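Local coordinates for protein ascorbate-specific PTS system EIIA component (Streptococcus pyogenes serotype M1, PDB 2OQT) that probably serves as the phosphoryl-carrying IIA component of a phosphotransferase system that takes up and phosphorylates ascorbate, at residues K38-T41 with S42-D46. Numbering follows the deposited sequence.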
ATOM      1  N   LYS A  38       0.526 -15.449  -1.471  1.00 58.44           N
ATOM      2  CA  LYS A  38       0.564 -16.078  -0.138  1.00 59.09           C
ATOM      3  C   LYS A  38       1.446 -15.407   0.955  1.00 57.99           C
ATOM      4  O   LYS A  38       1.878 -16.090   1.883  1.00 58.12           O
ATOM      5  CB  LYS A  38       0.832 -17.612  -0.179  1.00 60.26           C
ATOM      6  CG  LYS A  38       0.580 -18.419  -1.495  1.00 63.30           C
ATOM      7  CD  LYS A  38      -0.885 -18.500  -1.965  1.00 67.28           C
ATOM      8  CE  LYS A  38      -1.658 -19.771  -1.461  1.00 69.17           C
ATOM      9  NZ  LYS A  38      -0.860 -21.033  -1.259  1.00 67.57           N
ATOM     10  N   ALA A  39       1.664 -14.084   0.893  1.00 56.42           N
ATOM     11  CA  ALA A  39       2.409 -13.388   1.973  1.00 55.00           C
ATOM     12  C   ALA A  39       1.532 -13.210   3.218  1.00 54.47           C
ATOM     13  O   ALA A  39       2.039 -13.278   4.334  1.00 53.14           O
ATOM     14  CB  ALA A  39       2.949 -12.037   1.501  1.00 53.87           C
ATOM     15  N   VAL A  40       0.225 -12.954   2.992  1.00 54.25           N
ATOM     16  CA  VAL A  40      -0.784 -12.833   4.039  1.00 54.01           C
ATOM     17  C   VAL A  40      -2.053 -13.640   3.733  1.00 54.87           C
ATOM     18  O   VAL A  40      -2.269 -14.117   2.624  1.00 55.20           O
ATOM     19  CB  VAL A  40      -1.197 -11.357   4.342  1.00 53.58           C
ATOM     20  CG1 VAL A  40       0.020 -10.463   4.495  1.00 52.51           C
ATOM     21  CG2 VAL A  40      -2.181 -10.778   3.261  1.00 53.99           C
ATOM     22  N   THR A  41      -2.908 -13.692   4.741  1.00 56.03           N
ATOM     23  CA  THR A  41      -4.131 -14.438   4.791  1.00 57.16           C
ATOM     24  C   THR A  41      -5.252 -13.372   4.804  1.00 58.25           C
ATOM     25  O   THR A  41      -5.000 -12.174   5.036  1.00 57.36           O
ATOM     26  CB  THR A  41      -4.042 -15.328   6.085  1.00 57.96           C
ATOM     27  OG1 THR A  41      -3.288 -16.532   5.796  1.00 58.17           O
ATOM     28  CG2 THR A  41      -5.363 -15.706   6.672  1.00 58.71           C
ATOM     29  N   SER A  42      -6.485 -13.786   4.520  1.00 59.03           N
ATOM     30  CA  SER A  42      -7.614 -12.889   4.649  1.00 59.80           C
ATOM     31  C   SER A  42      -7.672 -12.289   6.060  1.00 59.77           C
ATOM     32  O   SER A  42      -8.062 -11.151   6.244  1.00 60.43           O
ATOM     33  CB  SER A  42      -8.925 -13.626   4.341  1.00 60.88           C
ATOM     34  OG  SER A  42      -9.141 -14.651   5.310  1.00 62.02           O
ATOM     35  N   ALA A  43      -7.298 -13.047   7.071  1.00 60.04           N
ATOM     36  CA  ALA A  43      -7.453 -12.538   8.419  1.00 60.59           C
ATOM     37  C   ALA A  43      -6.685 -11.196   8.573  1.00 61.16           C
ATOM     38  O   ALA A  43      -6.918 -10.446   9.537  1.00 62.43           O
ATOM     39  CB  ALA A  43      -6.978 -13.554   9.418  1.00 59.31           C
ATOM     40  N   TYR A  44      -5.772 -10.922   7.632  1.00 60.44           N
ATOM     41  CA  TYR A  44      -5.044  -9.654   7.579  1.00 59.77           C
ATOM     42  C   TYR A  44      -5.940  -8.549   7.077  1.00 59.33           C
ATOM     43  O   TYR A  44      -5.981  -7.510   7.662  1.00 60.21           O
ATOM     44  CB  TYR A  44      -3.735  -9.735   6.757  1.00 58.68           C
ATOM     45  CG  TYR A  44      -2.815  -8.552   7.010  1.00 58.92           C
ATOM     46  CD1 TYR A  44      -2.501  -8.149   8.323  1.00 58.37           C
ATOM     47  CD2 TYR A  44      -2.285  -7.788   5.947  1.00 57.91           C
ATOM     48  CE1 TYR A  44      -1.660  -7.043   8.559  1.00 57.36           C
ATOM     49  CE2 TYR A  44      -1.450  -6.660   6.194  1.00 54.65           C
ATOM     50  CZ  TYR A  44      -1.143  -6.311   7.485  1.00 55.79           C
ATOM     51  OH  TYR A  44      -0.334  -5.234   7.742  1.00 57.41           O
ATOM     52  N   TYR A  45      -6.667  -8.761   5.997  1.00 59.93           N
ATOM     53  CA  TYR A  45      -7.686  -7.801   5.617  1.00 60.31           C
ATOM     54  C   TYR A  45      -8.605  -7.490   6.848  1.00 59.26           C
ATOM     55  O   TYR A  45      -8.644  -6.378   7.326  1.00 60.20           O
ATOM     56  CB  TYR A  45      -8.444  -8.330   4.392  1.00 62.57           C
ATOM     57  CG  TYR A  45      -9.818  -7.716   4.178  1.00 65.03           C
ATOM     58  CD1 TYR A  45      -9.964  -6.405   3.698  1.00 67.79           C
ATOM     59  CD2 TYR A  45     -10.966  -8.434   4.484  1.00 67.06           C
ATOM     60  CE1 TYR A  45     -11.250  -5.816   3.507  1.00 67.35           C
ATOM     61  CE2 TYR A  45     -12.255  -7.851   4.311  1.00 69.91           C
ATOM     62  CZ  TYR A  45     -12.382  -6.549   3.819  1.00 67.72           C
ATOM     63  OH  TYR A  45     -13.648  -6.013   3.651  1.00 67.30           O
ATOM     64  N   ASP A  46      -9.279  -8.483   7.401  1.00 57.58           N
ATOM     65  CA  ASP A  46     -10.025  -8.318   8.641  1.00 56.17           C
ATOM     66  C   ASP A  46      -9.335  -7.472   9.704  1.00 54.69           C
ATOM     67  O   ASP A  46      -9.942  -6.580  10.303  1.00 54.16           O
ATOM     68  CB  ASP A  46     -10.386  -9.697   9.196  1.00 56.75           C
ATOM     69  CG  ASP A  46     -11.188 -10.500   8.205  1.00 57.01           C
ATOM     70  OD1 ASP A  46     -11.067 -11.740   8.123  1.00 60.79           O
ATOM     71  OD2 ASP A  46     -11.911  -9.858   7.451  1.00 58.95           O
TER
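Val-40 and Tyr-44 pack against each other where the loop 38-41 leads into helix 42-55, in a IIA domain of the PTS EIIA type 2 family. The contact is apolar: Val-40 CG1 lies 3.8 Å from Tyr-44 CD2, approaching the ring at a slant, while Val-40 CG2 stands 4.0 Å from both CB and CD2 of the tyrosine. Tyr-44 CG is anti to its own backbone N (chi1 -165°), which brings CD2 of the ring beside the two valine methyls and sends the hydroxyl end beyond them. The backbone closes the same turn. Tyr-44 N donates to Thr-41 O at 3.0 Å, with an N-H...O angle of 152°, although the position of this nitrogen is somewhat uncertain. One step later Asp-46 N bonds to Ser-42 O, so the helical pattern is under way. On the outer side of the turn, the methyl CG2 of Thr-41 comes within 3.8 Å of Ala-43 CB. Further out, Val-40 also rests on Val-31, Leu-34 and Ile-35 of helix 23-36 and on Ala-105 of strand 97-105, joining the two consecutive helices to the sheet. Backbone bonds of Ala-39 to Asn-77 and of Thr-41 to Gly-75 tie the loop to residues that precede strand 80-86. The side chain of Tyr-44 touches His-69, Val-76 and Ala-105, and its buried phenol is fixed at the far end, where Tyr-44 OH is hydrogen-bonded to both Leu-104 O and Ala-70 N.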